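Local atomic coordinates of periplasmic binding protein (Sulfurospirillum deleyianum, PDB entry 4PAG), a protein that probably captures a solute in the periplasm and delivers it to an ABC transporter, as a binding protein of the iron-siderophore and vitamin B12 family. Residues F219-I222 against I223-D226; L313-E316 against D317-T320. All coordinates share one frame; numbering follows the deposited sequence.

Contact 1. Residues F219-I222 against I223-D226; sequences FEQI and ILYD
The ring of Tyr225 carries the side chain of Gln221 over one face, an i to i+4 side-chain pair one turn apart on the short helix 219-225. Gln221 NE2 stands 3.3 Å above the Tyr225 ring plane, displaced toward the rim beside CE1. Gln221 CG makes a CH-pi contact with the same ring, 4.1 Å from the centroid. The amide plane is inclined by 50° to the ring, so the two groups do not stack flat. This placement follows from Gln221 CG lying anti to the backbone N (chi1 -172°) and a bend at chi2, which folds the chain along the helix toward its C-terminal end. The phenol OH of Tyr225 is hydrogen-bonded to His204.

At the other end of the helix Ile223 covers one face of the Phe219 ring: its CD1 lies over the face, 4.0 Å from the ring centroid, in a second CH-pi contact. Trp247 meets the Phe219 ring edge-to-face and Lys246 adds a cation-pi contact, tying the helix to the region after helix 235-243.

Four successive i to i+4 backbone bonds set the one-turn spacing of both pairs, the straightest running from Ile223 N to Phe219 O (168°). Asp226 leaves the helix with positive phi, yet its N still reaches Ile222 O at 3.1 Å, closing the last turn.

Contact 2. Residues L313-E316 against D317-T320; sequences LSNE and DLKT
Ser314 and Asp317 hold each other by two reciprocal hydrogen bonds. Asp317 N donates to Ser314 OG at 2.9 Å, and Ser314 N returns a bond to Asp317 OD2 at 3.0 Å. The second is nearly straight at its hydrogen (167°) but meets OD2 from above the carboxylate plane, 39° out of it. Ser314 OG sits between its own backbone N and carbonyl carbon (chi1 69°), which turns it toward the first turn of the helix, while Asp317 CG lies beside its backbone N and swings the carboxylate back to Ser314. Replacing Asp317 by an alanine takes away the carboxylate and is likely to leave Ser314 N without its acceptor, the cap reduced to the bond at Ser314 OG.

Two residues after the N-cap, Glu316 O is gripped twice by Thr320: the backbone N approaches at 2.8 Å, and OG1 donates at 2.9 Å from well above the carbonyl plane. Glu316 and Lys319 run alongside each other, pointing the same way, but OE2 and NZ remain 6.1 Å apart, so any attraction between them is probably modest.

Beside the capping bonds the packing is apolar. Leu313 CD2 rests against Asp317 CB at 3.9 Å, and Leu313 CD1 meets Leu318 CD2 at 4.1 Å, the two leucines crossing at about a right angle. Helix 297-309 backs them, with Tyr305 against Leu313 and Val301 against Leu318. The reciprocal pair is a capping box, with Ser314 as N-cap of helix 315-322.

Contact 1 comes first along the chain and is complete before contact 2 begins. Their centres lie 35 Å apart, with nearest atoms about 26 Å from each other, so the two do not touch. Contact 1 spans helix 219-225, which leads into strand 229-232 of the parallel four-stranded sheet. Contact 2 starts helix 315-322, the last helix of the chain, packed on helix 297-309. The bound histidine lies closer to contact 2: the side chain of Thr320 is about 7 Å from it, and the following residues Tyr321, Phe322 and Lys323 help line its pocket. Contact 1 instead forms part of the protein surface, apart from that pocket.

Contact 1. Residues F219-I222 against I223-D226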
ATOM      1  N   PHE A 219       2.911  -2.308 -26.555  1.00 18.00           N
ATOM      2  CA  PHE A 219       2.155  -1.112 -26.918  1.00 18.50           C
ATOM      3  C   PHE A 219       0.900  -1.507 -27.707  1.00 18.51           C
ATOM      4  O   PHE A 219      -0.190  -0.986 -27.471  1.00 16.37           O
ATOM      5  CB  PHE A 219       3.054  -0.157 -27.716  1.00 18.97           C
ATOM      6  CG  PHE A 219       2.344   1.059 -28.234  1.00 22.30           C
ATOM      7  CD1 PHE A 219       1.758   1.960 -27.362  1.00 22.14           C
ATOM      8  CD2 PHE A 219       2.268   1.307 -29.602  1.00 24.20           C
ATOM      9  CE1 PHE A 219       1.096   3.078 -27.838  1.00 25.30           C
ATOM     10  CE2 PHE A 219       1.615   2.428 -30.082  1.00 26.74           C
ATOM     11  CZ  PHE A 219       1.028   3.315 -29.197  1.00 24.72           C
ATOM     12  N   GLU A 220       1.056  -2.480 -28.601  1.00 19.29           N
ATOM     13  CA  GLU A 220      -0.026  -2.914 -29.471  1.00 21.84           C
ATOM     14  C   GLU A 220      -1.174  -3.531 -28.656  1.00 17.98           C
ATOM     15  O   GLU A 220      -2.349  -3.321 -28.953  1.00 18.32           O
ATOM     16  CB  GLU A 220       0.529  -3.875 -30.532  1.00 25.45           C
ATOM     17  CG  GLU A 220       1.445  -3.201 -31.573  1.00 30.97           C
ATOM     18  CD  GLU A 220       2.798  -2.679 -31.037  1.00 36.32           C
ATOM     19  OE1 GLU A 220       3.382  -3.262 -30.075  1.00 30.79           O
ATOM     20  OE2 GLU A 220       3.299  -1.670 -31.602  1.00 43.52           O
ATOM     21  N   GLN A 221      -0.821  -4.250 -27.596  1.00 17.23           N
ATOM     22  CA  GLN A 221      -1.794  -4.827 -26.675  1.00 16.85           C
ATOM     23  C   GLN A 221      -2.567  -3.765 -25.876  1.00 16.22           C
ATOM     24  O   GLN A 221      -3.767  -3.904 -25.639  1.00 16.28           O
ATOM     25  CB  GLN A 221      -1.089  -5.772 -25.704  1.00 16.81           C
ATOM     26  CG  GLN A 221      -2.048  -6.561 -24.831  1.00 18.79           C
ATOM     27  CD  GLN A 221      -2.940  -7.454 -25.661  1.00 18.23           C
ATOM     28  OE1 GLN A 221      -2.449  -8.298 -26.390  1.00 19.87           O
ATOM     29  NE2 GLN A 221      -4.247  -7.263 -25.568  1.00 19.55           N
ATOM     30  N   ILE A 222      -1.875  -2.714 -25.453  1.00 15.71           N
ATOM     31  CA  ILE A 222      -2.520  -1.614 -24.718  1.00 17.36           C
ATOM     32  C   ILE A 222      -3.556  -0.919 -25.609  1.00 17.14           C
ATOM     33  O   ILE A 222      -4.662  -0.613 -25.162  1.00 15.82           O
ATOM     34  CB  ILE A 222      -1.488  -0.600 -24.191  1.00 18.17           C
ATOM     35  CG1 ILE A 222      -0.560  -1.281 -23.177  1.00 18.03           C
ATOM     36  CG2 ILE A 222      -2.187   0.604 -23.560  1.00 18.11           C
ATOM     37  CD1 ILE A 222       0.730  -0.537 -22.898  1.00 19.17           C
ATOM     38  N   ILE A 223      -3.201  -0.697 -26.871  1.00 17.59           N
ATOM     39  CA  ILE A 223      -4.160  -0.168 -27.846  1.00 17.33           C
ATOM     40  C   ILE A 223      -5.401  -1.053 -27.925  1.00 17.43           C
ATOM     41  O   ILE A 223      -6.527  -0.542 -27.911  1.00 18.56           O
ATOM     42  CB  ILE A 223      -3.539  -0.021 -29.249  1.00 18.52           C
ATOM     43  CG1 ILE A 223      -2.472   1.070 -29.247  1.00 20.25           C
ATOM     44  CG2 ILE A 223      -4.618   0.290 -30.289  1.00 19.05           C
ATOM     45  CD1 ILE A 223      -1.690   1.156 -30.543  1.00 24.07           C
ATOM     46  N   LEU A 224      -5.205  -2.369 -28.003  1.00 17.42           N
ATOM     47  CA  LEU A 224      -6.335  -3.307 -28.059  1.00 19.27           C
ATOM     48  C   LEU A 224      -7.206  -3.209 -26.819  1.00 17.87           C
ATOM     49  O   LEU A 224      -8.428  -3.229 -26.923  1.00 17.85           O
ATOM     50  CB  LEU A 224      -5.864  -4.756 -28.238  1.00 20.36           C
ATOM     51  CG  LEU A 224      -5.306  -5.105 -29.611  1.00 22.36           C
ATOM     52  CD1 LEU A 224      -4.640  -6.472 -29.578  1.00 23.81           C
ATOM     53  CD2 LEU A 224      -6.401  -5.060 -30.677  1.00 24.67           C
ATOM     54  N   TYR A 225      -6.574  -3.090 -25.650  1.00 16.61           N
ATOM     55  CA  TYR A 225      -7.302  -2.993 -24.395  1.00 16.26           C
ATOM     56  C   TYR A 225      -8.176  -1.731 -24.305  1.00 16.83           C
ATOM     57  O   TYR A 225      -9.198  -1.738 -23.619  1.00 16.23           O
ATOM     58  CB  TYR A 225      -6.343  -3.072 -23.194  1.00 15.73           C
ATOM     59  CG  TYR A 225      -5.781  -4.453 -22.855  1.00 15.65           C
ATOM     60  CD1 TYR A 225      -6.495  -5.625 -23.124  1.00 17.07           C
ATOM     61  CD2 TYR A 225      -4.556  -4.577 -22.190  1.00 16.32           C
ATOM     62  CE1 TYR A 225      -5.986  -6.874 -22.783  1.00 17.58           C
ATOM     63  CE2 TYR A 225      -4.040  -5.824 -21.836  1.00 17.08           C
ATOM     64  CZ  TYR A 225      -4.755  -6.967 -22.138  1.00 18.52           C
ATOM     65  OH  TYR A 225      -4.255  -8.209 -21.792  1.00 18.93           O
ATOM     66  N   ASP A 226      -7.777  -0.658 -24.990  1.00 16.73           N
ATOM     67  CA  ASP A 226      -8.586   0.559 -25.089  1.00 18.23           C
ATOM     68  C   ASP A 226      -9.064   1.055 -23.706  1.00 17.21           C
ATOM     69  O   ASP A 226     -10.268   1.212 -23.472  1.00 18.23           O
ATOM     70  CB  ASP A 226      -9.777   0.293 -26.031  1.00 21.27           C
ATOM     71  CG  ASP A 226     -10.615   1.540 -26.318  1.00 24.68           C
ATOM     72  OD1 ASP A 226     -10.068   2.660 -26.307  1.00 25.63           O
ATOM     73  OD2 ASP A 226     -11.836   1.397 -26.565  1.00 28.11           O
TER

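Contact 2. Residues L313-E316 against D317-T320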
ATOM      1  N   LEU A 313      -2.570  19.884   5.917  1.00 22.34           N
ATOM      2  CA  LEU A 313      -2.243  20.186   4.540  1.00 22.55           C
ATOM      3  C   LEU A 313      -2.950  21.455   4.097  1.00 24.74           C
ATOM      4  O   LEU A 313      -4.168  21.577   4.244  1.00 26.08           O
ATOM      5  CB  LEU A 313      -2.654  19.014   3.645  1.00 22.45           C
ATOM      6  CG  LEU A 313      -1.895  17.706   3.887  1.00 21.61           C
ATOM      7  CD1 LEU A 313      -2.581  16.568   3.153  1.00 21.05           C
ATOM      8  CD2 LEU A 313      -0.445  17.835   3.435  1.00 24.34           C
ATOM      9  N   SER A 314      -2.182  22.400   3.567  1.00 26.23           N
ATOM     10  CA  SER A 314      -2.740  23.596   2.940  1.00 28.00           C
ATOM     11  C   SER A 314      -3.259  23.245   1.549  1.00 28.49           C
ATOM     12  O   SER A 314      -2.957  22.177   1.021  1.00 22.62           O
ATOM     13  CB  SER A 314      -1.663  24.665   2.800  1.00 30.01           C
ATOM     14  OG  SER A 314      -0.690  24.275   1.845  1.00 28.62           O
ATOM     15  N   ASN A 315      -4.014  24.154   0.940  1.00 30.09           N
ATOM     16  CA  ASN A 315      -4.451  23.951  -0.438  1.00 32.17           C
ATOM     17  C   ASN A 315      -3.264  23.909  -1.403  1.00 31.21           C
ATOM     18  O   ASN A 315      -3.283  23.165  -2.381  1.00 31.28           O
ATOM     19  CB  ASN A 315      -5.476  25.013  -0.857  1.00 34.99           C
ATOM     20  CG  ASN A 315      -6.825  24.832  -0.162  1.00 38.78           C
ATOM     21  OD1 ASN A 315      -7.142  23.758   0.351  1.00 40.62           O
ATOM     22  ND2 ASN A 315      -7.624  25.888  -0.145  1.00 42.21           N
ATOM     23  N   GLU A 316      -2.222  24.681  -1.113  1.00 31.10           N
ATOM     24  CA  GLU A 316      -1.012  24.631  -1.923  1.00 34.55           C
ATOM     25  C   GLU A 316      -0.294  23.281  -1.774  1.00 30.93           C
ATOM     26  O   GLU A 316       0.231  22.756  -2.754  1.00 29.68           O
ATOM     27  CB  GLU A 316      -0.073  25.793  -1.581  1.00 40.28           C
ATOM     28  CG  GLU A 316       1.099  25.965  -2.542  1.00 49.16           C
ATOM     29  CD  GLU A 316       0.674  26.155  -3.995  1.00 53.36           C
ATOM     30  OE1 GLU A 316      -0.390  26.762  -4.250  1.00 59.49           O
ATOM     31  OE2 GLU A 316       1.413  25.697  -4.890  1.00 67.87           O
ATOM     32  N   ASP A 317      -0.283  22.719  -0.564  1.00 29.42           N
ATOM     33  CA  ASP A 317       0.276  21.375  -0.340  1.00 27.73           C
ATOM     34  C   ASP A 317      -0.450  20.321  -1.155  1.00 23.41           C
ATOM     35  O   ASP A 317       0.176  19.406  -1.688  1.00 24.98           O
ATOM     36  CB  ASP A 317       0.181  20.959   1.136  1.00 30.50           C
ATOM     37  CG  ASP A 317       1.086  21.759   2.037  1.00 32.73           C
ATOM     38  OD1 ASP A 317       2.108  22.279   1.545  1.00 37.13           O
ATOM     39  OD2 ASP A 317       0.770  21.859   3.245  1.00 31.38           O
ATOM     40  N   LEU A 318      -1.775  20.433  -1.222  1.00 19.56           N
ATOM     41  CA  LEU A 318      -2.579  19.461  -1.959  1.00 19.92           C
ATOM     42  C   LEU A 318      -2.225  19.491  -3.436  1.00 24.93           C
ATOM     43  O   LEU A 318      -2.150  18.446  -4.084  1.00 25.84           O
ATOM     44  CB  LEU A 318      -4.068  19.723  -1.766  1.00 22.83           C
ATOM     45  CG  LEU A 318      -4.649  19.408  -0.387  1.00 26.64           C
ATOM     46  CD1 LEU A 318      -6.053  19.983  -0.279  1.00 29.12           C
ATOM     47  CD2 LEU A 318      -4.667  17.908  -0.113  1.00 26.24           C
ATOM     48  N   LYS A 319      -1.991  20.694  -3.952  1.00 26.66           N
ATOM     49  CA  LYS A 319      -1.570  20.874  -5.330  1.00 29.58           C
ATOM     50  C   LYS A 319      -0.166  20.314  -5.530  1.00 28.71           C
ATOM     51  O   LYS A 319       0.057  19.502  -6.421  1.00 32.95           O
ATOM     52  CB  LYS A 319      -1.599  22.360  -5.703  1.00 32.63           C
ATOM     53  CG  LYS A 319      -1.355  22.628  -7.180  1.00 38.86           C
ATOM     54  CD  LYS A 319      -1.196  24.116  -7.458  1.00 44.27           C
ATOM     55  CE  LYS A 319      -0.607  24.358  -8.841  1.00 49.48           C
ATOM     56  NZ  LYS A 319      -1.530  23.928  -9.929  1.00 51.52           N
ATOM     57  N   THR A 320       0.764  20.746  -4.683  1.00 27.43           N
ATOM     58  CA  THR A 320       2.178  20.389  -4.794  1.00 29.99           C
ATOM     59  C   THR A 320       2.434  18.891  -4.718  1.00 28.01           C
ATOM     60  O   THR A 320       3.105  18.331  -5.574  1.00 27.74           O
ATOM     61  CB  THR A 320       3.002  21.073  -3.682  1.00 32.75           C
ATOM     62  OG1 THR A 320       2.916  22.492  -3.835  1.00 36.11           O
ATOM     63  CG2 THR A 320       4.470  20.651  -3.735  1.00 35.64           C
TER